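Local coordinates for phosphoribosyltransferase (Thermus thermophilus, PDB 1WD5), which is a predicted type I phosphoribosyltransferase, probably transferring a ribosyl 5-phosphate group from an activated sugar donor, with its natural substrate unidentified, at residues 11-16 and 173-178; 51-56 and 70-75; 151-156 and 168-173; 155-160 and 179-184. All coordinates share one frame; numbering follows the deposited sequence.

Contact 1 (11-16 and 173-178)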
loop_
_atom_site.group_PDB
_atom_site.type_symbol
_atom_site.label_atom_id
_atom_site.label_comp_id
_atom_site.label_asym_id
_atom_site.label_seq_id
_atom_site.Cartn_x
_atom_site.Cartn_y
_atom_site.Cartn_z
ATOM N N ALA A 11 1.602 -10.780 -12.362
ATOM C CA ALA A 11 1.249 -10.902 -13.771
ATOM C C ALA A 11 -0.268 -10.991 -13.912
ATOM O O ALA A 11 -0.861 -10.297 -14.733
ATOM C CB ALA A 11 1.913 -12.153 -14.377
ATOM N N LEU A 12 -0.893 -11.845 -13.107
ATOM C CA LEU A 12 -2.345 -12.010 -13.153
ATOM C C LEU A 12 -3.059 -10.732 -12.739
ATOM O O LEU A 12 -4.134 -10.412 -13.252
ATOM C CB LEU A 12 -2.787 -13.152 -12.229
ATOM C CG LEU A 12 -2.392 -14.563 -12.650
ATOM C CD1 LEU A 12 -2.759 -15.548 -11.546
ATOM C CD2 LEU A 12 -3.106 -14.923 -13.956
ATOM N N LEU A 13 -2.462 -9.999 -11.805
ATOM C CA LEU A 13 -3.068 -8.762 -11.330
ATOM C C LEU A 13 -3.025 -7.705 -12.427
ATOM O O LEU A 13 -3.994 -6.967 -12.634
ATOM C CB LEU A 13 -2.333 -8.255 -10.086
ATOM C CG LEU A 13 -3.063 -7.192 -9.269
ATOM C CD1 LEU A 13 -4.429 -7.722 -8.839
ATOM C CD2 LEU A 13 -2.228 -6.820 -8.044
ATOM N N ALA A 14 -1.897 -7.631 -13.129
ATOM C CA ALA A 14 -1.741 -6.667 -14.215
ATOM C C ALA A 14 -2.776 -6.942 -15.305
ATOM O O ALA A 14 -3.305 -6.017 -15.920
ATOM C CB ALA A 14 -0.339 -6.757 -14.799
ATOM N N GLU A 15 -3.059 -8.219 -15.537
ATOM C CA GLU A 15 -4.038 -8.620 -16.543
ATOM C C GLU A 15 -5.456 -8.210 -16.123
ATOM O O GLU A 15 -6.264 -7.792 -16.952
ATOM C CB GLU A 15 -3.951 -10.136 -16.774
ATOM C CG GLU A 15 -2.789 -10.546 -17.685
ATOM C CD GLU A 15 -2.352 -11.990 -17.501
ATOM O OE1 GLU A 15 -3.159 -12.818 -17.022
ATOM O OE2 GLU A 15 -1.193 -12.306 -17.849
ATOM N N ALA A 16 -5.755 -8.318 -14.834
ATOM C CA ALA A 16 -7.074 -7.933 -14.337
ATOM C C ALA A 16 -7.241 -6.412 -14.396
ATOM O O ALA A 16 -8.359 -5.904 -14.495
ATOM C CB ALA A 16 -7.258 -8.420 -12.898
ATOM N N VAL A 173 -9.660 -4.092 -6.863
ATOM C CA VAL A 173 -9.468 -5.185 -7.798
ATOM C C VAL A 173 -8.772 -6.294 -7.018
ATOM O O VAL A 173 -7.595 -6.178 -6.674
ATOM C CB VAL A 173 -8.585 -4.765 -8.993
ATOM C CG1 VAL A 173 -8.312 -5.966 -9.885
ATOM C CG2 VAL A 173 -9.285 -3.674 -9.792
ATOM N N ALA A 174 -9.511 -7.358 -6.722
ATOM C CA ALA A 174 -8.969 -8.489 -5.976
ATOM C C ALA A 174 -9.169 -9.747 -6.806
ATOM O O ALA A 174 -10.276 -10.020 -7.264
ATOM C CB ALA A 174 -9.681 -8.622 -4.635
ATOM N N LEU A 175 -8.096 -10.511 -6.999
ATOM C CA LEU A 175 -8.161 -11.732 -7.794
ATOM C C LEU A 175 -8.915 -12.839 -7.074
ATOM O O LEU A 175 -9.596 -13.651 -7.700
ATOM C CB LEU A 175 -6.752 -12.221 -8.133
ATOM C CG LEU A 175 -5.859 -11.263 -8.920
ATOM C CD1 LEU A 175 -4.525 -11.947 -9.224
ATOM C CD2 LEU A 175 -6.559 -10.853 -10.206
ATOM N N SER A 176 -8.788 -12.865 -5.755
ATOM C CA SER A 176 -9.439 -13.882 -4.947
ATOM C C SER A 176 -9.830 -13.339 -3.580
ATOM O O SER A 176 -9.058 -12.625 -2.937
ATOM C CB SER A 176 -8.502 -15.081 -4.779
ATOM O OG SER A 176 -8.952 -15.935 -3.743
ATOM N N VAL A 177 -11.040 -13.682 -3.152
ATOM C CA VAL A 177 -11.567 -13.262 -1.861
ATOM C C VAL A 177 -12.189 -14.495 -1.216
ATOM O O VAL A 177 -13.411 -14.640 -1.178
ATOM C CB VAL A 177 -12.650 -12.181 -2.030
ATOM C CG1 VAL A 177 -13.152 -11.724 -0.665
ATOM C CG2 VAL A 177 -12.088 -11.007 -2.818
ATOM N N PRO A 178 -11.350 -15.409 -0.709
ATOM C CA PRO A 178 -11.827 -16.639 -0.072
ATOM C C PRO A 178 -12.668 -16.430 1.184
ATOM O O PRO A 178 -12.245 -15.756 2.122
ATOM C CB PRO A 178 -10.533 -17.403 0.207
ATOM C CG PRO A 178 -9.535 -16.305 0.428
ATOM C CD PRO A 178 -9.879 -15.330 -0.667
#
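L13 of helix 6-17 and L175, at the corner where the chain leaves the edge strand, bring their CA atoms to 6.9 Å, and about one turn further along the helix A16 CA lies 7.5 Å from V173 CA; no hydrogen bond ties the two backbones. The gap is filled by the fork of L175. Its CG lies anti to its own carbonyl carbon (chi1 -59°), which drives the two methyls at the helix: CD1 rests 3.7 Å from L12 CB, while CD2 sits 3.7 Å from A16 CB, so the fork straddles residues one turn apart. L13 meets the branch point itself, its CD1 3.8 Å from L175 CG. Of the two L13 methyls it is CD1, folded back by chi2 57°, that reaches L175, and the two side chains meet at a slant. This is a helix laid on one face of the central sheet of an alpha/beta phosphoribosyltransferase fold, at one of its edge strands. On that face V173 adds CG1, 4.0 Å from A16 CB and more loosely placed against L13 CD1. L13 also touches A154 of strand 150-155 and V37 of helix 33-45. The outer flank differs: a MES molecule, probably from the crystallisation liquor, lies about 3 Å from the L12 side chain at the nearest atoms and is hydrogen-bonded through N4 to E15 OE2.

Contact 2 (51-56 and 70-75)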
loop_
_atom_site.group_PDB
_atom_site.type_symbol
_atom_site.label_atom_id
_atom_site.label_comp_id
_atom_site.label_asym_id
_atom_site.label_seq_id
_atom_site.Cartn_x
_atom_site.Cartn_y
_atom_site.Cartn_z
ATOM N N VAL A 51 7.390 3.153 -4.093
ATOM C CA VAL A 51 6.912 2.586 -2.852
ATOM C C VAL A 51 6.076 3.628 -2.120
ATOM O O VAL A 51 6.305 4.829 -2.264
ATOM C CB VAL A 51 8.100 2.175 -1.964
ATOM C CG1 VAL A 51 8.964 3.399 -1.664
ATOM C CG2 VAL A 51 7.607 1.549 -0.682
ATOM N N VAL A 52 5.090 3.167 -1.358
ATOM C CA VAL A 52 4.268 4.077 -0.579
ATOM C C VAL A 52 4.759 3.880 0.842
ATOM O O VAL A 52 4.813 2.753 1.339
ATOM C CB VAL A 52 2.751 3.762 -0.703
ATOM C CG1 VAL A 52 2.462 2.327 -0.316
ATOM C CG2 VAL A 52 1.958 4.729 0.164
ATOM N N LEU A 53 5.146 4.980 1.477
ATOM C CA LEU A 53 5.691 4.952 2.827
ATOM C C LEU A 53 4.784 5.700 3.794
ATOM O O LEU A 53 4.761 6.934 3.818
ATOM C CB LEU A 53 7.088 5.572 2.801
ATOM C CG LEU A 53 8.081 4.782 1.934
ATOM C CD1 LEU A 53 9.269 5.648 1.522
ATOM C CD2 LEU A 53 8.548 3.562 2.718
ATOM N N VAL A 54 4.047 4.939 4.596
ATOM C CA VAL A 54 3.099 5.507 5.543
ATOM C C VAL A 54 2.982 4.647 6.803
ATOM O O VAL A 54 3.448 3.506 6.831
ATOM C CB VAL A 54 1.695 5.589 4.905
ATOM C CG1 VAL A 54 1.749 6.380 3.606
ATOM C CG2 VAL A 54 1.183 4.185 4.629
ATOM N N ARG A 55 2.349 5.209 7.832
ATOM C CA ARG A 55 2.115 4.525 9.099
ATOM C C ARG A 55 0.717 4.863 9.602
ATOM O O ARG A 55 0.224 5.979 9.422
ATOM C CB ARG A 55 3.132 4.957 10.164
ATOM C CG ARG A 55 4.554 4.439 9.947
ATOM C CD ARG A 55 4.642 2.942 10.179
ATOM N NE ARG A 55 4.298 2.584 11.552
ATOM C CZ ARG A 55 4.113 1.336 11.973
ATOM N NH1 ARG A 55 4.242 0.317 11.129
ATOM N NH2 ARG A 55 3.776 1.103 13.232
ATOM N N LYS A 56 0.078 3.893 10.234
ATOM C CA LYS A 56 -1.245 4.111 10.788
ATOM C C LYS A 56 -1.091 4.772 12.157
ATOM O O LYS A 56 -0.150 4.474 12.894
ATOM C CB LYS A 56 -1.967 2.773 10.937
ATOM C CG LYS A 56 -3.319 2.855 11.621
ATOM C CD LYS A 56 -3.331 1.989 12.865
ATOM C CE LYS A 56 -2.981 0.543 12.533
ATOM N NZ LYS A 56 -2.472 -0.174 13.733
ATOM N N VAL A 70 0.204 8.901 8.911
ATOM C CA VAL A 70 1.283 9.855 8.651
ATOM C C VAL A 70 2.050 9.360 7.423
ATOM O O VAL A 70 2.272 8.157 7.272
ATOM C CB VAL A 70 2.281 9.973 9.838
ATOM C CG1 VAL A 70 1.555 10.444 11.096
ATOM C CG2 VAL A 70 2.967 8.640 10.083
ATOM N N GLY A 71 2.436 10.283 6.550
ATOM C CA GLY A 71 3.174 9.915 5.356
ATOM C C GLY A 71 4.662 10.152 5.533
ATOM O O GLY A 71 5.093 10.729 6.536
ATOM N N GLU A 72 5.450 9.710 4.561
ATOM C CA GLU A 72 6.898 9.868 4.619
ATOM C C GLU A 72 7.298 11.339 4.700
ATOM O O GLU A 72 8.364 11.671 5.212
ATOM C CB GLU A 72 7.547 9.222 3.390
ATOM C CG GLU A 72 7.146 9.854 2.064
ATOM C CD GLU A 72 7.810 9.183 0.872
ATOM O OE1 GLU A 72 7.135 8.407 0.154
ATOM O OE2 GLU A 72 9.017 9.427 0.656
ATOM N N GLY A 73 6.434 12.217 4.199
ATOM C CA GLY A 73 6.725 13.639 4.226
ATOM C C GLY A 73 6.489 14.268 5.590
ATOM O O GLY A 73 6.772 15.446 5.790
ATOM N N GLY A 74 5.965 13.485 6.529
ATOM C CA GLY A 74 5.720 14.005 7.863
ATOM C C GLY A 74 4.302 14.487 8.125
ATOM O O GLY A 74 3.911 14.660 9.281
ATOM N N GLU A 75 3.524 14.697 7.067
ATOM C CA GLU A 75 2.153 15.178 7.224
ATOM C C GLU A 75 1.265 14.212 8.004
ATOM O O GLU A 75 1.362 12.995 7.852
ATOM C CB GLU A 75 1.507 15.440 5.863
ATOM C CG GLU A 75 1.178 14.174 5.085
ATOM C CD GLU A 75 2.339 13.665 4.256
ATOM O OE1 GLU A 75 3.508 13.930 4.615
ATOM O OE2 GLU A 75 2.077 12.985 3.244
HETATM O O HOH W 1 4.700 7.522 0.120
#
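V70 O is approached by two groups of the opposing strand: the N-H of R55, at 3.0 Å between R55 N and V70 O, and the CA-H of V54, with V54 CA 3.3 Å from the same oxygen. The first is a hydrogen bond; the second is a bent CH...O contact, 126° at the hydrogen. The return hydrogen bond runs from V70 N to R55 O, also 3.0 Å, so R55 and V70 form a hydrogen-bonded antiparallel pair. V54 and G71 make the next, non-hydrogen-bonded pair, with V54 CA and G71 CA only 4.4 Å apart.

On one face of the strands R55 CB meets V70 CG2 at 3.7 Å, after which the arginine chain bends twice and carries its NE off to Q98 of helix 88-112. Beyond the pairing, E72 and L53 lean across each other, the two CB atoms 3.7 Å apart. The E72 CG lies between its backbone N and carbonyl carbon (chi1 63°), and the extended remainder passes over L53, OE1 3.7 Å from L53 CD1. A water joins the L53 backbone N-H to the E72 carboxylate, accepting from L53 N and donating to OE1, 2.6 Å from the water oxygen. OE2 forms a salt bridge with R110.

A type I turn from G71 to G74 reverses the chain toward strand 76-78. The whole is a beta hairpin of strands 48-59 and 66-71; in many type I relatives the corresponding hairpin carries the flexible loop over the active site, and this one probably plays the same part.

Contact 3 (151-156 and 168-173)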
loop_
_atom_site.group_PDB
_atom_site.type_symbol
_atom_site.label_atom_id
_atom_site.label_comp_id
_atom_site.label_asym_id
_atom_site.label_seq_id
_atom_site.Cartn_x
_atom_site.Cartn_y
_atom_site.Cartn_z
ATOM N N VAL A 151 -7.586 6.516 -8.091
ATOM C CA VAL A 151 -6.922 5.572 -7.203
ATOM C C VAL A 151 -7.602 4.210 -7.281
ATOM O O VAL A 151 -8.832 4.106 -7.198
ATOM C CB VAL A 151 -6.947 6.067 -5.735
ATOM C CG1 VAL A 151 -6.164 5.111 -4.849
ATOM C CG2 VAL A 151 -6.360 7.469 -5.652
ATOM N N VAL A 152 -6.796 3.169 -7.460
ATOM C CA VAL A 152 -7.306 1.807 -7.537
ATOM C C VAL A 152 -6.504 0.910 -6.615
ATOM O O VAL A 152 -5.272 0.906 -6.659
ATOM C CB VAL A 152 -7.194 1.228 -8.966
ATOM C CG1 VAL A 152 -7.646 -0.228 -8.970
ATOM C CG2 VAL A 152 -8.031 2.041 -9.934
ATOM N N VAL A 153 -7.200 0.159 -5.770
ATOM C CA VAL A 153 -6.539 -0.776 -4.868
ATOM C C VAL A 153 -6.523 -2.124 -5.581
ATOM O O VAL A 153 -7.575 -2.639 -5.961
ATOM C CB VAL A 153 -7.309 -0.924 -3.544
ATOM C CG1 VAL A 153 -6.743 -2.089 -2.739
ATOM C CG2 VAL A 153 -7.213 0.370 -2.745
ATOM N N ALA A 154 -5.336 -2.694 -5.765
ATOM C CA ALA A 154 -5.219 -3.976 -6.451
ATOM C C ALA A 154 -4.427 -4.984 -5.623
ATOM O O ALA A 154 -3.277 -4.731 -5.253
ATOM C CB ALA A 154 -4.562 -3.775 -7.812
ATOM N N VAL A 155 -5.045 -6.130 -5.347
ATOM C CA VAL A 155 -4.408 -7.170 -4.544
ATOM C C VAL A 155 -4.728 -8.584 -5.030
ATOM O O VAL A 155 -5.847 -8.870 -5.446
ATOM C CB VAL A 155 -4.853 -7.067 -3.075
ATOM C CG1 VAL A 155 -4.455 -5.715 -2.503
ATOM C CG2 VAL A 155 -6.366 -7.244 -2.985
ATOM N N PRO A 156 -3.740 -9.487 -4.977
ATOM C CA PRO A 156 -3.922 -10.876 -5.407
ATOM C C PRO A 156 -4.974 -11.615 -4.577
ATOM O O PRO A 156 -5.807 -12.331 -5.123
ATOM C CB PRO A 156 -2.531 -11.478 -5.225
ATOM C CG PRO A 156 -1.630 -10.309 -5.476
ATOM C CD PRO A 156 -2.321 -9.215 -4.694
ATOM N N ALA A 168 -15.272 0.467 0.423
ATOM C CA ALA A 168 -16.067 1.576 0.926
ATOM C C ALA A 168 -15.385 2.897 0.593
ATOM O O ALA A 168 -16.025 3.947 0.574
ATOM C CB ALA A 168 -16.243 1.450 2.439
ATOM N N ARG A 169 -14.089 2.839 0.307
ATOM C CA ARG A 169 -13.326 4.048 0.016
ATOM C C ARG A 169 -12.741 4.166 -1.393
ATOM O O ARG A 169 -12.423 5.267 -1.843
ATOM C CB ARG A 169 -12.191 4.187 1.039
ATOM C CG ARG A 169 -12.650 4.216 2.491
ATOM C CD ARG A 169 -11.458 4.284 3.447
ATOM N NE ARG A 169 -10.674 5.505 3.264
ATOM C CZ ARG A 169 -9.517 5.747 3.870
ATOM N NH1 ARG A 169 -8.999 4.852 4.702
ATOM N NH2 ARG A 169 -8.878 6.888 3.648
ATOM N N ALA A 170 -12.592 3.050 -2.096
ATOM C CA ALA A 170 -12.021 3.117 -3.435
ATOM C C ALA A 170 -12.343 1.905 -4.277
ATOM O O ALA A 170 -12.836 0.900 -3.774
ATOM C CB ALA A 170 -10.508 3.283 -3.340
ATOM N N GLU A 171 -12.063 2.009 -5.569
ATOM C CA GLU A 171 -12.288 0.892 -6.468
ATOM C C GLU A 171 -11.289 -0.174 -6.035
ATOM O O GLU A 171 -10.122 0.127 -5.769
ATOM C CB GLU A 171 -12.013 1.294 -7.917
ATOM C CG GLU A 171 -12.465 0.245 -8.922
ATOM C CD GLU A 171 -12.063 0.574 -10.345
ATOM O OE1 GLU A 171 -12.083 1.766 -10.722
ATOM O OE2 GLU A 171 -11.738 -0.366 -11.095
ATOM N N VAL A 172 -11.751 -1.411 -5.942
ATOM C CA VAL A 172 -10.888 -2.503 -5.532
ATOM C C VAL A 172 -10.862 -3.614 -6.564
ATOM O O VAL A 172 -11.906 -4.022 -7.080
ATOM C CB VAL A 172 -11.348 -3.113 -4.192
ATOM C CG1 VAL A 172 -10.569 -4.390 -3.909
ATOM C CG2 VAL A 172 -11.144 -2.108 -3.062
ATOM N N VAL A 173 -9.660 -4.092 -6.863
ATOM C CA VAL A 173 -9.468 -5.185 -7.798
ATOM C C VAL A 173 -8.772 -6.294 -7.018
ATOM O O VAL A 173 -7.595 -6.178 -6.674
ATOM C CB VAL A 173 -8.585 -4.765 -8.993
ATOM C CG1 VAL A 173 -8.312 -5.966 -9.885
ATOM C CG2 VAL A 173 -9.285 -3.674 -9.792
HETATM O O HOH W 2 -11.230 4.744 -6.454
#
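Two parallel strands of a beta-alpha-beta unit meet here: V153 of strand 150-155 pairs with V172 of strand 171-174, the connection between them running through helix 160-167. Three backbone bonds alternate along the seam. V153 N donates to E171 O at 2.9 Å, V173 N to V153 O at 2.7 Å, and V155 N to V173 O at 2.9 Å; each is close to straight, and the two short strand segments run at 24° to each other. V153 O also receives the CA-H of V172, the carbon 3.3 Å away, and so is held from two sources.

Side chains alternate between the faces. On one, V152 CG1 meets V173 CG2 at 3.9 Å; the V173 methyl is the one anti to its own carbonyl carbon, the other being turned to helix 6-17. E171 runs beside V152 in the same direction, its extended chain taking OE1 to a salt bridge with R150. On the opposite face V153 CB lies 4.0 Å from V172 CG2, with the A170 methyl further off. Where the strands first come together a water bridges the opening, donating to V151 O at 2.6 Å and accepting from E171 N, in place of a direct bond.

Strand 171-174 is the last of the sheet, while the other edge of 150-155 pairs with strand 122-126, V152 bonding to V123 and L125. Helices 134-144 and 160-167 pack on the face of V153, which touches M136 and L140 of the first and L166 of the second; helix 6-17 lies on the face of A154 and V173.

Contact 4 (155-160 and 179-184)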
loop_
_atom_site.group_PDB
_atom_site.type_symbol
_atom_site.label_atom_id
_atom_site.label_comp_id
_atom_site.label_asym_id
_atom_site.label_seq_id
_atom_site.Cartn_x
_atom_site.Cartn_y
_atom_site.Cartn_z
ATOM N N VAL A 155 -5.045 -6.130 -5.347
ATOM C CA VAL A 155 -4.408 -7.170 -4.544
ATOM C C VAL A 155 -4.728 -8.584 -5.030
ATOM O O VAL A 155 -5.847 -8.870 -5.446
ATOM C CB VAL A 155 -4.853 -7.067 -3.075
ATOM C CG1 VAL A 155 -4.455 -5.715 -2.503
ATOM C CG2 VAL A 155 -6.366 -7.244 -2.985
ATOM N N PRO A 156 -3.740 -9.487 -4.977
ATOM C CA PRO A 156 -3.922 -10.876 -5.407
ATOM C C PRO A 156 -4.974 -11.615 -4.577
ATOM O O PRO A 156 -5.807 -12.331 -5.123
ATOM C CB PRO A 156 -2.531 -11.478 -5.225
ATOM C CG PRO A 156 -1.630 -10.309 -5.476
ATOM C CD PRO A 156 -2.321 -9.215 -4.694
ATOM N N VAL A 157 -4.932 -11.445 -3.259
ATOM C CA VAL A 157 -5.890 -12.112 -2.381
ATOM C C VAL A 157 -6.280 -11.231 -1.201
ATOM O O VAL A 157 -5.463 -10.472 -0.687
ATOM C CB VAL A 157 -5.321 -13.443 -1.848
ATOM C CG1 VAL A 157 -4.149 -13.178 -0.922
ATOM C CG2 VAL A 157 -6.414 -14.217 -1.121
ATOM N N ALA A 158 -7.536 -11.331 -0.773
ATOM C CA ALA A 158 -8.021 -10.524 0.344
ATOM C C ALA A 158 -9.150 -11.202 1.118
ATOM O O ALA A 158 -9.866 -12.049 0.581
ATOM C CB ALA A 158 -8.497 -9.171 -0.173
ATOM N N SER A 159 -9.306 -10.824 2.384
ATOM C CA SER A 159 -10.366 -11.386 3.208
ATOM C C SER A 159 -11.636 -10.605 2.912
ATOM O O SER A 159 -11.576 -9.455 2.488
ATOM C CB SER A 159 -10.034 -11.238 4.692
ATOM O OG SER A 159 -10.117 -9.876 5.084
ATOM N N PRO A 160 -12.806 -11.223 3.118
ATOM C CA PRO A 160 -14.064 -10.519 2.857
ATOM C C PRO A 160 -14.122 -9.198 3.625
ATOM O O PRO A 160 -14.528 -8.167 3.091
ATOM C CB PRO A 160 -15.113 -11.512 3.342
ATOM C CG PRO A 160 -14.477 -12.833 3.021
ATOM C CD PRO A 160 -13.053 -12.630 3.482
ATOM N N GLN A 179 -13.863 -17.018 1.187
ATOM C CA GLN A 179 -14.780 -16.923 2.320
ATOM C C GLN A 179 -14.161 -17.503 3.586
ATOM O O GLN A 179 -14.621 -17.228 4.690
ATOM C CB GLN A 179 -16.084 -17.664 2.012
ATOM C CG GLN A 179 -17.063 -16.887 1.150
ATOM C CD GLN A 179 -17.698 -15.723 1.895
ATOM O OE1 GLN A 179 -17.021 -14.768 2.276
ATOM N NE2 GLN A 179 -19.008 -15.802 2.109
ATOM N N ASP A 180 -13.118 -18.308 3.417
ATOM C CA ASP A 180 -12.437 -18.928 4.547
ATOM C C ASP A 180 -10.980 -18.480 4.608
ATOM O O ASP A 180 -10.081 -19.269 4.912
ATOM C CB ASP A 180 -12.518 -20.454 4.433
ATOM C CG ASP A 180 -11.923 -20.978 3.139
ATOM O OD1 ASP A 180 -12.294 -20.471 2.058
ATOM O OD2 ASP A 180 -11.087 -21.905 3.203
ATOM N N PHE A 181 -10.761 -17.199 4.329
ATOM C CA PHE A 181 -9.424 -16.617 4.334
ATOM C C PHE A 181 -8.606 -17.068 5.534
ATOM O O PHE A 181 -9.022 -16.902 6.677
ATOM C CB PHE A 181 -9.508 -15.092 4.347
ATOM C CG PHE A 181 -8.173 -14.409 4.240
ATOM C CD1 PHE A 181 -7.581 -14.199 2.998
ATOM C CD2 PHE A 181 -7.502 -13.985 5.383
ATOM C CE1 PHE A 181 -6.339 -13.573 2.897
ATOM C CE2 PHE A 181 -6.261 -13.359 5.294
ATOM C CZ PHE A 181 -5.679 -13.153 4.053
ATOM N N ALA A 182 -7.436 -17.634 5.264
ATOM C CA ALA A 182 -6.550 -18.091 6.322
ATOM C C ALA A 182 -5.534 -16.989 6.599
ATOM O O ALA A 182 -5.722 -16.162 7.489
ATOM C CB ALA A 182 -5.839 -19.364 5.886
ATOM N N ALA A 183 -4.458 -16.987 5.823
ATOM C CA ALA A 183 -3.400 -15.996 5.950
ATOM C C ALA A 183 -2.857 -15.741 4.550
ATOM O O ALA A 183 -2.944 -16.610 3.680
ATOM C CB ALA A 183 -2.299 -16.522 6.858
ATOM N N VAL A 184 -2.303 -14.556 4.322
ATOM C CA VAL A 184 -1.772 -14.234 3.000
ATOM C C VAL A 184 -0.792 -15.284 2.491
ATOM O O VAL A 184 -0.904 -15.744 1.359
ATOM C CB VAL A 184 -1.063 -12.873 2.990
ATOM C CG1 VAL A 184 -0.419 -12.642 1.632
ATOM C CG2 VAL A 184 -2.062 -11.767 3.299
#
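The ring of F181 lies over S159, whose CB stands 3.6 Å above the ring plane and is shifted toward the rim. This is a CH-pi contact, with S159 CB 4.1 Å from the ring centroid and nearest to CG of the phenyl group. F181 holds CG anti to its backbone N (chi1 -175°), which carries the ring across to segment 155-160, and a chi2 of 84° lays the face on the serine. V157 approaches at the edge: its CG2, the methyl anti to the backbone N, comes to 4.1 Å from F181 CE1. The segment 179-184 then curls round its own ring, with A183 N 4.1 Å above the other face and V184 CG2 in plane at the edge, so the phenyl is wrapped by both loops.

While the S159 methylene serves the ring, its hydroxyl is turned elsewhere. A chi1 of 70° puts OG between the backbone N and carbonyl carbon. S159 is the N-cap residue of helix 160-167, its OG capping A162 N and also hydrogen-bonding with A131 O. The first residue of that helix, P160, meets Q179. The glutamine CB starts off pointing away, but its chain folds at chi2 and brings OE1 back to 3.3 Å from P160 CG, a packing contact.

Both loops stand beyond the carboxyl ends of strands 150-155 and 171-174. Past the corners at P156 and L175 a backbone hydrogen bond still joins A158 and S176. On the other flank V157 and S159 bond to V130, in the loop between strand 122-126 and helix 134-144.

Overall arrangement
Contacts 1, 3 and 4 form one region at the outer edge of the sheet, their centres about 11 to 14 Å apart. Contacts 1 and 3 share V173, contacts 3 and 4 share V155 and P156, and L175 N lies 3.2 Å from V155 O, a probable hydrogen bond that continues the pairing of contact 3 into contact 1. Contact 2 stands across the chain's centre, about 26 Å from contact 1 and about 19 Å from contact 3 between centres, connected to both through the sheet. Contact 4 adjoins the loop after strand 122-126, holding V130 and A131; strand end and loop resemble the PRPP-binding signature of type I relatives, so the active site probably lies nearby.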